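Local coordinates for glycosyl hydrolase family 62 protein (Coprinopsis cinerea, PDB 5B6T) that probably hydrolyses alpha-L-arabinofuranosyl side groups from arabinoxylan, as an alpha-L-arabinofuranosidase of glycoside hydrolase family 62, at residues E48-V53 with D298-P303. Sequence-based numbering, arbitrary orientation.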
ATOM      1  N   GLU A  48      14.196  -3.895  15.813  1.00 19.12           N
ATOM      2  CA  GLU A  48      14.464  -2.604  16.444  1.00 21.19           C
ATOM      3  C   GLU A  48      13.537  -1.489  15.967  1.00 19.33           C
ATOM      4  O   GLU A  48      13.375  -0.479  16.650  1.00 20.37           O
ATOM      5  CB  GLU A  48      15.916  -2.198  16.192  1.00 24.81           C
ATOM      6  CG  GLU A  48      16.907  -2.905  17.109  1.00 29.49           C
ATOM      7  CD  GLU A  48      18.253  -3.162  16.461  1.00 33.95           C
ATOM      8  OE1 GLU A  48      18.657  -2.419  15.520  1.00 37.19           O
ATOM      9  OE2 GLU A  48      18.912  -4.138  16.898  1.00 39.69           O
ATOM     10  N   GLY A  49      12.929  -1.635  14.795  1.00 15.51           N
ATOM     11  CA  GLY A  49      12.028  -0.576  14.360  1.00 14.19           C
ATOM     12  C   GLY A  49      11.806  -0.513  12.863  1.00 12.30           C
ATOM     13  O   GLY A  49      12.262  -1.375  12.107  1.00 11.34           O
ATOM     14  N   TYR A  50      11.068   0.531  12.502  1.00 10.94           N
ATOM     15  CA  TYR A  50      10.650   0.803  11.140  1.00 10.31           C
ATOM     16  C   TYR A  50      11.036   2.193  10.735  1.00 10.00           C
ATOM     17  O   TYR A  50      10.899   3.137  11.506  1.00 10.23           O
ATOM     18  CB  TYR A  50       9.139   0.710  11.031  1.00 10.96           C
ATOM     19  CG  TYR A  50       8.618  -0.704  11.024  1.00 11.25           C
ATOM     20  CD1 TYR A  50       8.548  -1.454  12.183  1.00 12.53           C
ATOM     21  CD2 TYR A  50       8.167  -1.271   9.850  1.00 11.87           C
ATOM     22  CE1 TYR A  50       8.086  -2.764  12.163  1.00 12.81           C
ATOM     23  CE2 TYR A  50       7.689  -2.548   9.811  1.00 12.37           C
ATOM     24  CZ  TYR A  50       7.647  -3.312  10.962  1.00 12.80           C
ATOM     25  OH  TYR A  50       7.151  -4.606  10.873  1.00 14.65           O
ATOM     26  N   ASN A  51      11.469   2.334   9.483  1.00  9.22           N
ATOM     27  CA  ASN A  51      11.602   3.655   8.853  1.00  9.18           C
ATOM     28  C   ASN A  51      11.301   3.438   7.345  1.00  8.55           C
ATOM     29  O   ASN A  51      10.692   2.440   6.971  1.00  8.04           O
ATOM     30  CB  ASN A  51      12.969   4.303   9.197  1.00 10.02           C
ATOM     31  CG  ASN A  51      12.966   5.845   9.128  1.00 11.04           C
ATOM     32  OD1 ASN A  51      12.887   6.554  10.153  1.00 12.26           O
ATOM     33  ND2 ASN A  51      13.169   6.370   7.955  1.00 10.45           N
ATOM     34  N   LEU A  52      11.702   4.365   6.504  1.00  8.24           N
ATOM     35  CA  LEU A  52      11.305   4.367   5.101  1.00  7.79           C
ATOM     36  C   LEU A  52      12.524   4.511   4.213  1.00  8.08           C
ATOM     37  O   LEU A  52      13.485   5.197   4.552  1.00  8.04           O
ATOM     38  CB  LEU A  52      10.351   5.540   4.819  1.00  7.78           C
ATOM     39  CG  LEU A  52       9.007   5.544   5.562  1.00  7.66           C
ATOM     40  CD1 LEU A  52       8.218   6.831   5.314  1.00  7.82           C
ATOM     41  CD2 LEU A  52       8.135   4.359   5.172  1.00  7.79           C
ATOM     42  N   VAL A  53      12.427   3.882   3.049  1.00  7.41           N
ATOM     43  CA  VAL A  53      13.488   3.945   2.044  1.00  7.84           C
ATOM     44  C   VAL A  53      12.890   4.268   0.660  1.00  7.46           C
ATOM     45  O   VAL A  53      11.756   3.863   0.344  1.00  7.50           O
ATOM     46  CB  VAL A  53      14.293   2.633   2.056  1.00  7.96           C
ATOM     47  CG1 VAL A  53      13.452   1.454   1.625  1.00  8.03           C
ATOM     48  CG2 VAL A  53      15.576   2.770   1.239  1.00  8.34           C
ATOM     49  N   ASP A 298       9.672 -13.784  15.318  1.00 20.55           N
ATOM     50  CA  ASP A 298       9.042 -12.511  15.600  1.00 19.79           C
ATOM     51  C   ASP A 298       8.613 -11.857  14.278  1.00 16.15           C
ATOM     52  O   ASP A 298       9.404 -11.825  13.313  1.00 15.03           O
ATOM     53  CB  ASP A 298      10.021 -11.604  16.362  1.00 22.78           C
ATOM     54  CG  ASP A 298      10.320 -12.104  17.798  1.00 28.63           C
ATOM     55  OD1 ASP A 298       9.522 -12.887  18.377  1.00 31.04           O
ATOM     56  OD2 ASP A 298      11.365 -11.685  18.356  1.00 34.00           O
ATOM     57  N   TYR A 299       7.393 -11.333  14.262  1.00 14.10           N
ATOM     58  CA  TYR A 299       6.823 -10.720  13.049  1.00 13.34           C
ATOM     59  C   TYR A 299       7.747  -9.662  12.444  1.00 13.07           C
ATOM     60  O   TYR A 299       7.970  -9.672  11.239  1.00 12.19           O
ATOM     61  CB  TYR A 299       5.422 -10.122  13.314  1.00 13.25           C
ATOM     62  CG  TYR A 299       4.845  -9.428  12.080  1.00 11.79           C
ATOM     63  CD1 TYR A 299       4.237 -10.166  11.066  1.00 11.41           C
ATOM     64  CD2 TYR A 299       4.978  -8.054  11.908  1.00 11.23           C
ATOM     65  CE1 TYR A 299       3.730  -9.542   9.938  1.00 11.34           C
ATOM     66  CE2 TYR A 299       4.493  -7.438  10.761  1.00 10.56           C
ATOM     67  CZ  TYR A 299       3.889  -8.198   9.785  1.00 11.07           C
ATOM     68  OH  TYR A 299       3.411  -7.566   8.659  1.00 11.67           O
ATOM     69  N   ASN A 300       8.311  -8.773  13.266  1.00 12.54           N
ATOM     70  CA  ASN A 300       9.105  -7.635  12.739  1.00 12.54           C
ATOM     71  C   ASN A 300      10.459  -8.033  12.123  1.00 11.99           C
ATOM     72  O   ASN A 300      11.094  -7.243  11.415  1.00 11.80           O
ATOM     73  CB  ASN A 300       9.322  -6.570  13.830  1.00 13.58           C
ATOM     74  CG  ASN A 300       8.056  -5.815  14.176  1.00 14.85           C
ATOM     75  OD1 ASN A 300       7.091  -5.784  13.407  1.00 16.23           O
ATOM     76  ND2 ASN A 300       8.056  -5.183  15.356  1.00 17.22           N
ATOM     77  N   SER A 301      10.899  -9.262  12.384  1.00 12.90           N
ATOM     78  CA  SER A 301      12.139  -9.770  11.884  1.00 13.85           C
ATOM     79  C   SER A 301      11.962 -10.640  10.633  1.00 12.51           C
ATOM     80  O   SER A 301      12.929 -11.193  10.133  1.00 12.91           O
ATOM     81  CB  SER A 301      12.846 -10.567  12.988  1.00 15.20           C
ATOM     82  OG  SER A 301      12.170 -11.769  13.272  1.00 19.59           O
ATOM     83  N   LEU A 302      10.726 -10.792  10.145  1.00 11.35           N
ATOM     84  CA  LEU A 302      10.479 -11.704   9.024  1.00 10.89           C
ATOM     85  C   LEU A 302      11.142 -11.197   7.738  1.00 10.56           C
ATOM     86  O   LEU A 302      11.136  -9.984   7.447  1.00 10.26           O
ATOM     87  CB  LEU A 302       8.984 -11.886   8.771  1.00 11.01           C
ATOM     88  CG  LEU A 302       8.204 -12.656   9.836  1.00 11.32           C
ATOM     89  CD1 LEU A 302       6.719 -12.440   9.584  1.00 11.74           C
ATOM     90  CD2 LEU A 302       8.552 -14.136   9.879  1.00 12.02           C
ATOM     91  N   PRO A 303      11.682 -12.115   6.930  1.00 10.07           N
ATOM     92  CA  PRO A 303      12.430 -11.681   5.748  1.00  9.59           C
ATOM     93  C   PRO A 303      11.566 -11.389   4.517  1.00  8.83           C
ATOM     94  O   PRO A 303      11.679 -12.039   3.481  1.00  9.36           O
ATOM     95  CB  PRO A 303      13.400 -12.854   5.517  1.00  9.59           C
ATOM     96  CG  PRO A 303      12.650 -14.032   6.013  1.00 10.10           C
ATOM     97  CD  PRO A 303      11.852 -13.565   7.189  1.00 10.13           C
TER
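Tyr50 OH donates a 2.8 Å hydrogen bond to Asn300 OD1, joining the first residues of strand 49-57 to a 3-10 turn, 299-301, in the loop before strand 305-311. In the five-bladed beta-propeller expected of this family, strand 49-57 belongs to the four-stranded antiparallel blade that begins at strand 25-34, and the turn comes from the blade that holds both ends of the chain, so the contact bridges two blades at the surface. The hydroxyl stands above the carbonyl plane of Asn300, 48° out of it, and the amide meets the edge of the phenol with the two planes 82° apart. Asn300 CG lies 3.7 Å from Tyr50 CE1, in the plane of the ring. With chi1 at -71°, Asn300 has CG anti to its carbonyl carbon, which carries the amide to the edge of the phenol, and the turn about CB-CG presents OD1 rather than ND2 to the hydroxyl. Beside this bond, Tyr299 CE2 approaches Tyr50 OH at 3.9 Å. Lys27 NZ hydrogen-bonds Tyr299 OH and, weakly, Tyr50 OH, so one lysine is shared by both phenols. A glycerol, probably from the crystallisation liquor, lies beside both tyrosines, consistent with a pocket here, and a lead ion sits about 3 Å from the side chain of Tyr299. A phenylalanine in place of Tyr50 would probably leave Asn300 OD1 without its donor across the contact and free the amide to turn. The turn itself is closed at Asp298 O, which accepts from Ser301 N at 3.1 Å and, on the same face of its carbonyl plane, from Ser301 OG at 2.8 Å.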